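Local coordinates for protein esterase (Rhizomucor miehei CAU432, PDB 4WY8) that hydrolyses carboxylic esters as a carboxylesterase of the alpha/beta hydrolase fold, probably through a serine nucleophile, at residues A[190-195]-A[256-261]; A[201-206]-A[263-268]; A[250-255]-A[278-283]. One frame throughout, in Å; residues are numbered along the deposited sequence.

Contact 1. Residues A[190-195]-A[256-261]; sequences LIYPVT and ITAEAD
Two backbone hydrogen bonds tie the end of strand 188-191 to strand 253-258 around Ile256. Its N-H points almost straight at Leu190 O (2.8 Å, 176° at the hydrogen), and its carbonyl O accepts from Tyr192 N at 2.6 Å, a short and more bent bond. Ile256 is thus held through both its N-H and its C=O, paired with Ile191 in the register of a parallel bridge. Beyond this point the chains part: Tyr192 has a positive phi, which turns the chain out of the strand. Its CG sits between the backbone N and the carbonyl carbon (chi1 42°), and the ring swings back over Ile191, whose CG2 lies 3.8 Å above the ring centre. From the other segment the carboxylate of Asp261 approaches the root of this ring, OD2 standing 3.5 Å from Tyr192 CB, with ring and carboxylate planes nearly perpendicular at 85°. Ala258 CB adds a looser apolar touch, 4.3 Å from Tyr192 CD2. The polar ends are held elsewhere: Asp261 OD2 accepts from His291 ND1 and OD1 from Leu263 N, while Tyr192 OH bonds Phe294 N. With two oxygens so engaged, the carboxylate is fixed in rotation, consistent with Asp261 being the acid of a Ser164-His291-Asp261 catalytic triad. Within the central sheet, the backbone of Ile191 bonds instead to Gly162 and Ser164 at the probable nucleophile elbow; strand 281-286 flanks Ile256 on its other side, and helix 301-322 packs on Ile191 and Ile256.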
ATOM      1  N   LEU A 190      -4.276  11.041  -2.966  1.00  9.34           N
ATOM      2  CA  LEU A 190      -3.340  12.064  -2.487  1.00 11.35           C
ATOM      3  C   LEU A 190      -1.946  11.474  -2.254  1.00  9.08           C
ATOM      4  O   LEU A 190      -1.719  10.708  -1.319  1.00  8.98           O
ATOM      5  CB  LEU A 190      -3.849  12.716  -1.193  1.00 14.34           C
ATOM      6  CG  LEU A 190      -5.305  13.188  -1.095  1.00 11.84           C
ATOM      7  CD1 LEU A 190      -5.543  13.860   0.265  1.00 12.09           C
ATOM      8  CD2 LEU A 190      -5.683  14.127  -2.226  1.00 12.49           C
ATOM      9  N   ILE A 191      -1.021  11.816  -3.138  1.00 10.04           N
ATOM     10  CA  ILE A 191       0.337  11.309  -3.063  1.00  9.80           C
ATOM     11  C   ILE A 191       1.236  12.335  -2.410  1.00 10.50           C
ATOM     12  O   ILE A 191       1.447  13.415  -2.961  1.00 11.10           O
ATOM     13  CB  ILE A 191       0.886  10.971  -4.448  1.00 11.47           C
ATOM     14  CG1 ILE A 191      -0.066  10.015  -5.169  1.00 10.78           C
ATOM     15  CG2 ILE A 191       2.287  10.379  -4.339  1.00 14.31           C
ATOM     16  CD1 ILE A 191       0.302   9.782  -6.627  1.00 14.63           C
ATOM     17  N   TYR A 192       1.786  11.953  -1.262  1.00 11.67           N
ATOM     18  CA  TYR A 192       2.489  12.832  -0.326  1.00 11.10           C
ATOM     19  C   TYR A 192       2.100  14.301  -0.475  1.00 12.04           C
ATOM     20  O   TYR A 192       2.884  15.124  -0.941  1.00 12.42           O
ATOM     21  CB  TYR A 192       4.028  12.642  -0.439  1.00 13.77           C
ATOM     22  CG  TYR A 192       4.658  12.513  -1.837  1.00 12.88           C
ATOM     23  CD1 TYR A 192       4.420  13.453  -2.827  1.00 11.53           C
ATOM     24  CD2 TYR A 192       5.543  11.467  -2.132  1.00 16.97           C
ATOM     25  CE1 TYR A 192       5.015  13.353  -4.093  1.00 15.78           C
ATOM     26  CE2 TYR A 192       6.143  11.345  -3.400  1.00 13.80           C
ATOM     27  CZ  TYR A 192       5.884  12.295  -4.373  1.00 19.27           C
ATOM     28  OH  TYR A 192       6.488  12.194  -5.630  1.00 19.47           O
ATOM     29  N   PRO A 193       0.857  14.629  -0.075  1.00 13.73           N
ATOM     30  CA  PRO A 193       0.315  15.987  -0.272  1.00 15.55           C
ATOM     31  C   PRO A 193       0.876  17.055   0.664  1.00 11.46           C
ATOM     32  O   PRO A 193       1.348  16.714   1.751  1.00 10.81           O
ATOM     33  CB  PRO A 193      -1.201  15.801  -0.017  1.00 10.64           C
ATOM     34  CG  PRO A 193      -1.271  14.663   0.944  1.00 12.18           C
ATOM     35  CD  PRO A 193      -0.136  13.723   0.533  1.00  7.95           C
ATOM     36  N   VAL A 194       0.839  18.315   0.219  1.00  9.56           N
ATOM     37  CA  VAL A 194       0.984  19.458   1.102  1.00 14.09           C
ATOM     38  C   VAL A 194      -0.385  19.733   1.720  1.00 13.87           C
ATOM     39  O   VAL A 194      -1.370  19.871   0.991  1.00 11.67           O
ATOM     40  CB  VAL A 194       1.464  20.732   0.348  1.00 18.16           C
ATOM     41  CG1 VAL A 194       1.782  21.859   1.342  1.00 12.51           C
ATOM     42  CG2 VAL A 194       2.649  20.421  -0.532  1.00 14.48           C
ATOM     43  N   THR A 195      -0.472  19.758   3.049  1.00 14.60           N
ATOM     44  CA  THR A 195      -1.753  20.009   3.709  1.00 12.28           C
ATOM     45  C   THR A 195      -1.679  21.100   4.774  1.00 17.47           C
ATOM     46  O   THR A 195      -2.701  21.445   5.364  1.00 16.65           O
ATOM     47  CB  THR A 195      -2.319  18.763   4.406  1.00 13.65           C
ATOM     48  OG1 THR A 195      -1.482  18.415   5.516  1.00 13.30           O
ATOM     49  CG2 THR A 195      -2.442  17.599   3.449  1.00 10.76           C
ATOM     50  N   ILE A 256      -1.212   8.580   0.371  1.00  9.18           N
ATOM     51  CA  ILE A 256       0.077   7.890   0.373  1.00 10.73           C
ATOM     52  C   ILE A 256       1.170   8.824   0.856  1.00  8.95           C
ATOM     53  O   ILE A 256       1.338   9.921   0.308  1.00 10.80           O
ATOM     54  CB  ILE A 256       0.419   7.346  -1.035  1.00 14.18           C
ATOM     55  CG1 ILE A 256      -0.569   6.251  -1.426  1.00  9.67           C
ATOM     56  CG2 ILE A 256       1.819   6.738  -1.067  1.00  9.98           C
ATOM     57  CD1 ILE A 256      -0.602   6.016  -2.910  1.00 12.19           C
ATOM     58  N   THR A 257       1.911   8.410   1.878  1.00  8.70           N
ATOM     59  CA  THR A 257       2.995   9.260   2.389  1.00 11.79           C
ATOM     60  C   THR A 257       4.348   8.551   2.277  1.00 14.99           C
ATOM     61  O   THR A 257       4.421   7.298   2.192  1.00 10.49           O
ATOM     62  CB  THR A 257       2.778   9.670   3.879  1.00 12.48           C
ATOM     63  OG1 THR A 257       2.638   8.499   4.699  1.00 10.86           O
ATOM     64  CG2 THR A 257       1.538  10.567   4.027  1.00 11.76           C
ATOM     65  N   ALA A 258       5.413   9.357   2.256  1.00 14.05           N
ATOM     66  CA  ALA A 258       6.772   8.841   2.210  1.00 11.31           C
ATOM     67  C   ALA A 258       7.395   8.904   3.591  1.00 12.47           C
ATOM     68  O   ALA A 258       7.233   9.899   4.312  1.00 10.83           O
ATOM     69  CB  ALA A 258       7.624   9.636   1.195  1.00 10.87           C
ATOM     70  N   GLU A 259       8.134   7.860   3.952  1.00 12.72           N
ATOM     71  CA  GLU A 259       8.780   7.823   5.258  1.00 15.24           C
ATOM     72  C   GLU A 259       9.791   8.963   5.438  1.00 13.53           C
ATOM     73  O   GLU A 259       9.800   9.619   6.473  1.00 14.96           O
ATOM     74  CB  GLU A 259       9.473   6.487   5.481  1.00 12.85           C
ATOM     75  CG  GLU A 259      10.136   6.387   6.848  1.00 14.82           C
ATOM     76  CD  GLU A 259      10.964   5.125   6.992  1.00 19.13           C
ATOM     77  OE1 GLU A 259      11.465   4.635   5.953  1.00 15.60           O
ATOM     78  OE2 GLU A 259      11.141   4.646   8.139  1.00 22.76           O
ATOM     79  N   ALA A 260      10.650   9.197   4.451  1.00 13.16           N
ATOM     80  CA  ALA A 260      11.660  10.257   4.603  1.00 15.83           C
ATOM     81  C   ALA A 260      11.258  11.519   3.849  1.00 13.03           C
ATOM     82  O   ALA A 260      11.786  11.790   2.783  1.00 15.87           O
ATOM     83  CB  ALA A 260      13.019   9.769   4.141  1.00 13.52           C
ATOM     84  N   ASP A 261      10.316  12.280   4.407  1.00 13.06           N
ATOM     85  CA  ASP A 261       9.683  13.406   3.704  1.00 14.31           C
ATOM     86  C   ASP A 261       9.262  14.428   4.743  1.00 15.47           C
ATOM     87  O   ASP A 261       8.660  14.056   5.766  1.00  9.83           O
ATOM     88  CB  ASP A 261       8.465  12.921   2.888  1.00 12.37           C
ATOM     89  CG  ASP A 261       7.770  14.047   2.076  1.00 21.15           C
ATOM     90  OD1 ASP A 261       8.222  15.228   2.067  1.00 17.27           O
ATOM     91  OD2 ASP A 261       6.766  13.720   1.385  1.00 21.44           O
TER

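Contact 2. Residues A[201-206]-A[263-268]; sequences TDSYKQ and LREEGE
Ser203 reaches from helix 202-206 into the first turn of helix 264-276. Its CB rests 3.9 Å from Arg264 CB and 3.7 Å from Glu265 CG; beyond it, chi1 of 59° sets OG between the backbone N and the carbonyl carbon, where OG accepts from Glu265 N (3.2 Å, 168°). The same hydroxyl bonds Val262 O, so it joins the turn before the helix to its first turn. Next to it, Thr201 OG1 weakly caps Tyr204 N and donates to a water, 3.0 Å away, that also accepts from Glu266 N and donates to Glu266 OE1. This carboxylate oxygen lies in the plane of the Tyr204 ring at its edge, 3.2 Å from CE2, while Glu266 OE2 accepts from Thr195 N. Tyr204 and Leu263 run alongside each other, Leu263 CD2 lying 3.5 Å from Tyr204 OH. On the outer side Arg264 is bent at chi3, bringing NE to Glu265 OE2 (3.0 Å) in a salt bridge within the guanidinium plane; its NH1 bonds Glu259 O. The two short helical segments run nearly antiparallel, at 161°, with axes 9.0 Å apart. A helix start held by a serine of a neighbouring helix, just after the probable triad acid Asp261, belongs to the strand-to-helix connection of the alpha/beta hydrolase fold.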
ATOM      1  N   THR A 201       7.048  20.689  12.030  1.00 18.41           N
ATOM      2  CA  THR A 201       6.565  19.373  12.437  1.00 18.27           C
ATOM      3  C   THR A 201       7.790  18.495  12.612  1.00 17.63           C
ATOM      4  O   THR A 201       8.886  18.869  12.173  1.00 19.89           O
ATOM      5  CB  THR A 201       5.590  18.736  11.390  1.00 20.22           C
ATOM      6  OG1 THR A 201       6.301  18.445  10.168  1.00 19.25           O
ATOM      7  CG2 THR A 201       4.394  19.673  11.086  1.00 15.41           C
ATOM      8  N   ASP A 202       7.628  17.339  13.245  1.00 17.09           N
ATOM      9  CA  ASP A 202       8.766  16.446  13.465  1.00 18.35           C
ATOM     10  C   ASP A 202       9.430  15.966  12.171  1.00 20.64           C
ATOM     11  O   ASP A 202      10.661  15.826  12.127  1.00 18.26           O
ATOM     12  CB  ASP A 202       8.351  15.236  14.298  1.00 20.03           C
ATOM     13  CG  ASP A 202       8.215  15.565  15.766  1.00 36.81           C
ATOM     14  OD1 ASP A 202       8.336  16.767  16.122  1.00 33.47           O
ATOM     15  OD2 ASP A 202       7.993  14.619  16.561  1.00 48.85           O
ATOM     16  N   SER A 203       8.633  15.711  11.129  1.00 16.47           N
ATOM     17  CA  SER A 203       9.195  15.238   9.872  1.00 13.79           C
ATOM     18  C   SER A 203       9.934  16.382   9.206  1.00 13.81           C
ATOM     19  O   SER A 203      10.963  16.166   8.558  1.00 17.42           O
ATOM     20  CB  SER A 203       8.112  14.667   8.940  1.00 15.04           C
ATOM     21  OG  SER A 203       7.106  15.610   8.614  1.00 12.09           O
ATOM     22  N   TYR A 204       9.413  17.601   9.349  1.00 12.57           N
ATOM     23  CA  TYR A 204      10.111  18.796   8.842  1.00 15.38           C
ATOM     24  C   TYR A 204      11.487  18.963   9.500  1.00 16.76           C
ATOM     25  O   TYR A 204      12.461  19.325   8.830  1.00 17.86           O
ATOM     26  CB  TYR A 204       9.278  20.067   9.063  1.00 18.06           C
ATOM     27  CG  TYR A 204       8.571  20.592   7.827  1.00 17.33           C
ATOM     28  CD1 TYR A 204       9.273  21.291   6.848  1.00 14.77           C
ATOM     29  CD2 TYR A 204       7.191  20.387   7.639  1.00 14.32           C
ATOM     30  CE1 TYR A 204       8.622  21.778   5.705  1.00 14.59           C
ATOM     31  CE2 TYR A 204       6.540  20.870   6.523  1.00 12.87           C
ATOM     32  CZ  TYR A 204       7.259  21.563   5.560  1.00 14.65           C
ATOM     33  OH  TYR A 204       6.614  22.048   4.452  1.00 20.04           O
ATOM     34  N   LYS A 205      11.549  18.759  10.818  1.00 17.99           N
ATOM     35  CA  LYS A 205      12.820  18.794  11.553  1.00 17.44           C
ATOM     36  C   LYS A 205      13.778  17.695  11.123  1.00 19.83           C
ATOM     37  O   LYS A 205      14.969  17.936  10.886  1.00 21.46           O
ATOM     38  CB  LYS A 205      12.581  18.670  13.060  1.00 15.63           C
ATOM     39  CG  LYS A 205      11.827  19.841  13.638  1.00 25.59           C
ATOM     40  CD  LYS A 205      11.519  19.641  15.114  1.00 26.53           C
ATOM     41  CE  LYS A 205      11.474  20.985  15.800  1.00 29.45           C
ATOM     42  NZ  LYS A 205      10.542  20.958  16.951  1.00 55.52           N
ATOM     43  N   GLN A 206      13.261  16.475  11.044  1.00 18.13           N
ATOM     44  CA  GLN A 206      14.123  15.337  10.770  1.00 19.52           C
ATOM     45  C   GLN A 206      14.653  15.338   9.338  1.00 18.58           C
ATOM     46  O   GLN A 206      15.792  14.926   9.088  1.00 21.18           O
ATOM     47  CB  GLN A 206      13.387  14.025  11.053  1.00 17.15           C
ATOM     48  CG  GLN A 206      14.317  12.845  10.945  1.00 19.55           C
ATOM     49  CD  GLN A 206      13.667  11.548  11.351  1.00 21.82           C
ATOM     50  OE1 GLN A 206      12.518  11.526  11.786  1.00 25.56           O
ATOM     51  NE2 GLN A 206      14.408  10.453  11.227  1.00 18.15           N
ATOM     52  N   LEU A 263       6.938  16.426   4.511  1.00  9.84           N
ATOM     53  CA  LEU A 263       5.473  16.515   4.491  1.00 11.77           C
ATOM     54  C   LEU A 263       4.794  15.302   5.101  1.00  9.82           C
ATOM     55  O   LEU A 263       3.565  15.183   5.056  1.00 11.33           O
ATOM     56  CB  LEU A 263       4.964  16.688   3.043  1.00 10.01           C
ATOM     57  CG  LEU A 263       5.485  17.904   2.275  1.00 13.96           C
ATOM     58  CD1 LEU A 263       4.892  17.928   0.890  1.00  9.67           C
ATOM     59  CD2 LEU A 263       5.137  19.196   3.051  1.00 12.70           C
ATOM     60  N   ARG A 264       5.580  14.363   5.618  1.00 10.25           N
ATOM     61  CA  ARG A 264       5.003  13.109   6.096  1.00 11.17           C
ATOM     62  C   ARG A 264       3.946  13.304   7.170  1.00 14.90           C
ATOM     63  O   ARG A 264       2.811  12.780   7.067  1.00 11.73           O
ATOM     64  CB  ARG A 264       6.086  12.200   6.645  1.00 13.22           C
ATOM     65  CG  ARG A 264       5.528  10.873   7.150  1.00 14.69           C
ATOM     66  CD  ARG A 264       6.610  10.021   7.777  1.00 12.64           C
ATOM     67  NE  ARG A 264       6.936  10.465   9.122  1.00 13.87           N
ATOM     68  CZ  ARG A 264       8.097  10.223   9.718  1.00 16.60           C
ATOM     69  NH1 ARG A 264       9.042   9.563   9.061  1.00 15.55           N
ATOM     70  NH2 ARG A 264       8.317  10.650  10.958  1.00 15.56           N
ATOM     71  N   GLU A 265       4.308  14.066   8.201  1.00 14.73           N
ATOM     72  CA  GLU A 265       3.417  14.204   9.359  1.00 14.65           C
ATOM     73  C   GLU A 265       2.095  14.891   9.033  1.00 13.84           C
ATOM     74  O   GLU A 265       1.058  14.433   9.495  1.00 16.26           O
ATOM     75  CB  GLU A 265       4.150  14.920  10.484  1.00 16.42           C
ATOM     76  CG  GLU A 265       5.179  14.000  11.119  1.00 19.60           C
ATOM     77  CD  GLU A 265       4.555  12.670  11.545  1.00 27.34           C
ATOM     78  OE1 GLU A 265       3.523  12.714  12.248  1.00 39.38           O
ATOM     79  OE2 GLU A 265       5.048  11.580  11.151  1.00 27.79           O
ATOM     80  N   GLU A 266       2.112  15.952   8.222  1.00 11.70           N
ATOM     81  CA  GLU A 266       0.875  16.648   7.891  1.00 11.87           C
ATOM     82  C   GLU A 266      -0.040  15.835   6.957  1.00 12.81           C
ATOM     83  O   GLU A 266      -1.269  15.942   7.045  1.00 11.88           O
ATOM     84  CB  GLU A 266       1.197  18.015   7.285  1.00 12.96           C
ATOM     85  CG  GLU A 266       1.989  17.947   5.991  1.00 14.59           C
ATOM     86  CD  GLU A 266       2.591  19.288   5.621  1.00 20.24           C
ATOM     87  OE1 GLU A 266       3.609  19.654   6.266  1.00 22.36           O
ATOM     88  OE2 GLU A 266       2.089  19.964   4.677  1.00 20.45           O
ATOM     89  N   GLY A 267       0.548  15.024   6.076  1.00 11.02           N
ATOM     90  CA  GLY A 267      -0.217  14.132   5.216  1.00  8.80           C
ATOM     91  C   GLY A 267      -0.909  13.069   6.045  1.00 12.34           C
ATOM     92  O   GLY A 267      -2.120  12.789   5.862  1.00 12.49           O
ATOM     93  N   GLU A 268      -0.147  12.449   6.951  1.00 11.46           N
ATOM     94  CA  GLU A 268      -0.754  11.456   7.834  1.00 12.15           C
ATOM     95  C   GLU A 268      -1.814  12.066   8.796  1.00 16.13           C
ATOM     96  O   GLU A 268      -2.892  11.481   8.985  1.00 16.36           O
ATOM     97  CB  GLU A 268       0.350  10.700   8.597  1.00 16.32           C
ATOM     98  CG  GLU A 268       1.214   9.885   7.611  1.00 18.70           C
ATOM     99  CD  GLU A 268       2.203   8.917   8.244  1.00 19.22           C
ATOM    100  OE1 GLU A 268       2.273   8.819   9.489  1.00 20.30           O
ATOM    101  OE2 GLU A 268       2.905   8.214   7.468  1.00 20.20           O
TER
HETATM  102  O   HOH W   1       4.707  17.816   7.730  1.00  9.40           O

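Contact 3. Residues A[250-255]-A[278-283]; sequences LPRALV and GNDVTA
Leu254 CD1 leans over the neighbouring strand and settles against Thr282, 4.0 Å from both its CB and its CG2 and 3.6 Å from its carbonyl O. On the other face, Val281 CG1 fits the dip between Ala253 CB and Val255 CG2, 4.4 Å from each, while the small Ala283 leaves room for Val255 CB beside it; helix 264-276 packs on Val281 and Ala283. Where the strands begin, the extended Arg252 chain lies along Asp280, its CG 3.4 Å from Asp280 OD2, and NH1 then bonds that same oxygen (3.0 Å, 154°). The carboxylate meets the guanidinium at its edge, yet the two planes are 68° apart and NH1 comes from the syn side, tilted out of the carboxylate plane. At the outer end Asn279 OD1 accepts from Leu250 N at 2.8 Å and also abuts Leu250 CB. Between the strands, bonds run from Ala253 N to Asp280 O, Thr282 N to Ala253 O and Val255 N to Thr282 O, completing the parallel pair of a beta-alpha-beta unit. Arg252 also donates to Thr317, makes a cation-pi contact with Trp313 and bridges Glu305 of the second subunit, so its positive charge is probably well compensated at this subunit boundary.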
ATOM      1  N   LEU A 250     -16.682  13.635   2.045  1.00 18.31           N
ATOM      2  CA  LEU A 250     -15.722  13.828   0.951  1.00 15.59           C
ATOM      3  C   LEU A 250     -15.562  12.519   0.165  1.00 14.95           C
ATOM      4  O   LEU A 250     -15.950  11.431   0.646  1.00 11.28           O
ATOM      5  CB  LEU A 250     -14.379  14.304   1.504  1.00 15.77           C
ATOM      6  CG  LEU A 250     -14.363  15.754   1.983  1.00 14.40           C
ATOM      7  CD1 LEU A 250     -12.974  16.143   2.434  1.00 16.39           C
ATOM      8  CD2 LEU A 250     -14.875  16.701   0.925  1.00 12.71           C
ATOM      9  N   PRO A 251     -14.980  12.599  -1.044  1.00 13.69           N
ATOM     10  CA  PRO A 251     -14.868  11.344  -1.800  1.00 10.20           C
ATOM     11  C   PRO A 251     -13.912  10.326  -1.178  1.00  7.94           C
ATOM     12  O   PRO A 251     -12.956  10.684  -0.488  1.00 10.87           O
ATOM     13  CB  PRO A 251     -14.388  11.811  -3.186  1.00 10.15           C
ATOM     14  CG  PRO A 251     -14.855  13.242  -3.282  1.00 12.98           C
ATOM     15  CD  PRO A 251     -14.682  13.780  -1.875  1.00 14.53           C
ATOM     16  N   ARG A 252     -14.229   9.054  -1.368  1.00  9.80           N
ATOM     17  CA  ARG A 252     -13.356   7.925  -1.009  1.00 11.88           C
ATOM     18  C   ARG A 252     -11.872   8.253  -1.318  1.00 11.80           C
ATOM     19  O   ARG A 252     -11.543   8.712  -2.419  1.00  9.61           O
ATOM     20  CB  ARG A 252     -13.824   6.681  -1.779  1.00 11.21           C
ATOM     21  CG  ARG A 252     -12.965   5.442  -1.665  1.00 13.43           C
ATOM     22  CD  ARG A 252     -13.568   4.294  -2.531  1.00 14.21           C
ATOM     23  NE  ARG A 252     -12.534   3.372  -3.011  1.00 10.52           N
ATOM     24  CZ  ARG A 252     -12.104   2.324  -2.321  1.00 13.71           C
ATOM     25  NH1 ARG A 252     -12.628   2.067  -1.127  1.00 11.64           N
ATOM     26  NH2 ARG A 252     -11.141   1.541  -2.812  1.00 13.86           N
ATOM     27  N   ALA A 253     -10.997   8.065  -0.333  1.00 10.12           N
ATOM     28  CA  ALA A 253      -9.649   8.635  -0.400  1.00 13.13           C
ATOM     29  C   ALA A 253      -8.542   7.614  -0.222  1.00 10.45           C
ATOM     30  O   ALA A 253      -8.637   6.716   0.619  1.00  8.22           O
ATOM     31  CB  ALA A 253      -9.491   9.713   0.661  1.00  7.33           C
ATOM     32  N   LEU A 254      -7.474   7.795  -0.996  1.00 11.04           N
ATOM     33  CA  LEU A 254      -6.214   7.071  -0.806  1.00  8.88           C
ATOM     34  C   LEU A 254      -5.121   8.100  -0.546  1.00  9.97           C
ATOM     35  O   LEU A 254      -4.861   8.957  -1.385  1.00  9.30           O
ATOM     36  CB  LEU A 254      -5.886   6.197  -2.025  1.00  9.00           C
ATOM     37  CG  LEU A 254      -4.502   5.514  -2.099  1.00 11.49           C
ATOM     38  CD1 LEU A 254      -4.286   4.548  -0.937  1.00  5.87           C
ATOM     39  CD2 LEU A 254      -4.278   4.791  -3.464  1.00  5.72           C
ATOM     40  N   VAL A 255      -4.522   8.037   0.642  1.00  9.59           N
ATOM     41  CA  VAL A 255      -3.495   8.989   1.037  1.00 10.14           C
ATOM     42  C   VAL A 255      -2.189   8.226   1.198  1.00 10.68           C
ATOM     43  O   VAL A 255      -2.088   7.298   2.023  1.00 10.78           O
ATOM     44  CB  VAL A 255      -3.866   9.716   2.350  1.00 11.59           C
ATOM     45  CG1 VAL A 255      -2.819  10.806   2.707  1.00  9.96           C
ATOM     46  CG2 VAL A 255      -5.235  10.344   2.213  1.00 10.55           C
ATOM     47  N   GLY A 278     -15.485  10.416   9.207  1.00 17.00           N
ATOM     48  CA  GLY A 278     -16.334   9.332   8.719  1.00 15.21           C
ATOM     49  C   GLY A 278     -16.167   9.019   7.232  1.00 21.76           C
ATOM     50  O   GLY A 278     -17.058   8.433   6.598  1.00 17.57           O
ATOM     51  N   ASN A 279     -15.033   9.404   6.655  1.00 15.69           N
ATOM     52  CA  ASN A 279     -14.836   9.124   5.250  1.00 15.59           C
ATOM     53  C   ASN A 279     -14.261   7.735   5.028  1.00 10.62           C
ATOM     54  O   ASN A 279     -13.761   7.125   5.956  1.00 17.32           O
ATOM     55  CB  ASN A 279     -13.952  10.204   4.621  1.00 13.43           C
ATOM     56  CG  ASN A 279     -14.667  11.539   4.502  1.00 19.12           C
ATOM     57  OD1 ASN A 279     -15.658  11.662   3.752  1.00 18.68           O
ATOM     58  ND2 ASN A 279     -14.167  12.557   5.216  1.00 16.26           N
ATOM     59  N   ASP A 280     -14.380   7.229   3.802  1.00 14.92           N
ATOM     60  CA  ASP A 280     -13.708   5.990   3.367  1.00 15.85           C
ATOM     61  C   ASP A 280     -12.237   6.297   3.010  1.00 15.05           C
ATOM     62  O   ASP A 280     -11.936   6.744   1.896  1.00 14.22           O
ATOM     63  CB  ASP A 280     -14.453   5.395   2.160  1.00 13.52           C
ATOM     64  CG  ASP A 280     -13.866   4.059   1.674  1.00 17.21           C
ATOM     65  OD1 ASP A 280     -12.815   3.597   2.195  1.00 15.75           O
ATOM     66  OD2 ASP A 280     -14.462   3.473   0.735  1.00 19.90           O
ATOM     67  N   VAL A 281     -11.328   6.048   3.944  1.00 12.00           N
ATOM     68  CA  VAL A 281      -9.948   6.521   3.805  1.00 12.33           C
ATOM     69  C   VAL A 281      -8.961   5.367   3.923  1.00 13.28           C
ATOM     70  O   VAL A 281      -8.998   4.603   4.896  1.00 13.00           O
ATOM     71  CB  VAL A 281      -9.620   7.591   4.879  1.00 15.37           C
ATOM     72  CG1 VAL A 281      -8.246   8.226   4.622  1.00 10.45           C
ATOM     73  CG2 VAL A 281     -10.686   8.664   4.875  1.00 12.66           C
ATOM     74  N   THR A 282      -8.086   5.234   2.927  1.00  8.04           N
ATOM     75  CA  THR A 282      -6.984   4.285   3.002  1.00 10.89           C
ATOM     76  C   THR A 282      -5.706   5.124   3.087  1.00 11.23           C
ATOM     77  O   THR A 282      -5.454   5.944   2.208  1.00 12.60           O
ATOM     78  CB  THR A 282      -6.963   3.343   1.765  1.00 14.92           C
ATOM     79  OG1 THR A 282      -8.252   2.745   1.607  1.00 17.63           O
ATOM     80  CG2 THR A 282      -5.906   2.247   1.893  1.00 11.70           C
ATOM     81  N   ALA A 283      -4.945   4.980   4.174  1.00 11.23           N
ATOM     82  CA  ALA A 283      -3.729   5.789   4.395  1.00 11.58           C
ATOM     83  C   ALA A 283      -2.543   4.872   4.610  1.00  8.52           C
ATOM     84  O   ALA A 283      -2.569   3.982   5.462  1.00 11.15           O
ATOM     85  CB  ALA A 283      -3.893   6.738   5.594  1.00  5.21           C
TER
HETATM   86  O   HOH W   2     -15.604   8.898   1.804  1.00 15.09           O
HETATM   87  O   HOH W   3     -10.162   4.065   0.592  1.00 12.27           O

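Contacts 1 and 3 are neighbouring seams of one sheet and share strand 253-258: Leu190 N approaches Leu254 O at 2.7 Å, a probable hydrogen bond. Contact 1 is wholly buried, its centre about 10 Å from that of the chain; contact 3, also largely buried, includes the exposed Asp280. Contact 2 joins helices, is partly buried and lies farther out, its centre about 18 Å from that of the chain. Contacts 2 and 3 both reach the second subunit. Contact 2 touches contact 1 where Ser203 CB packs on Asp261 O, placing the helices against the loop with the probable triad acid. Backbone bonds dominate the sheet contacts, whereas a serine hydroxyl and a bridging water carry contact 2, and only contact 3 has a salt bridge between its segments.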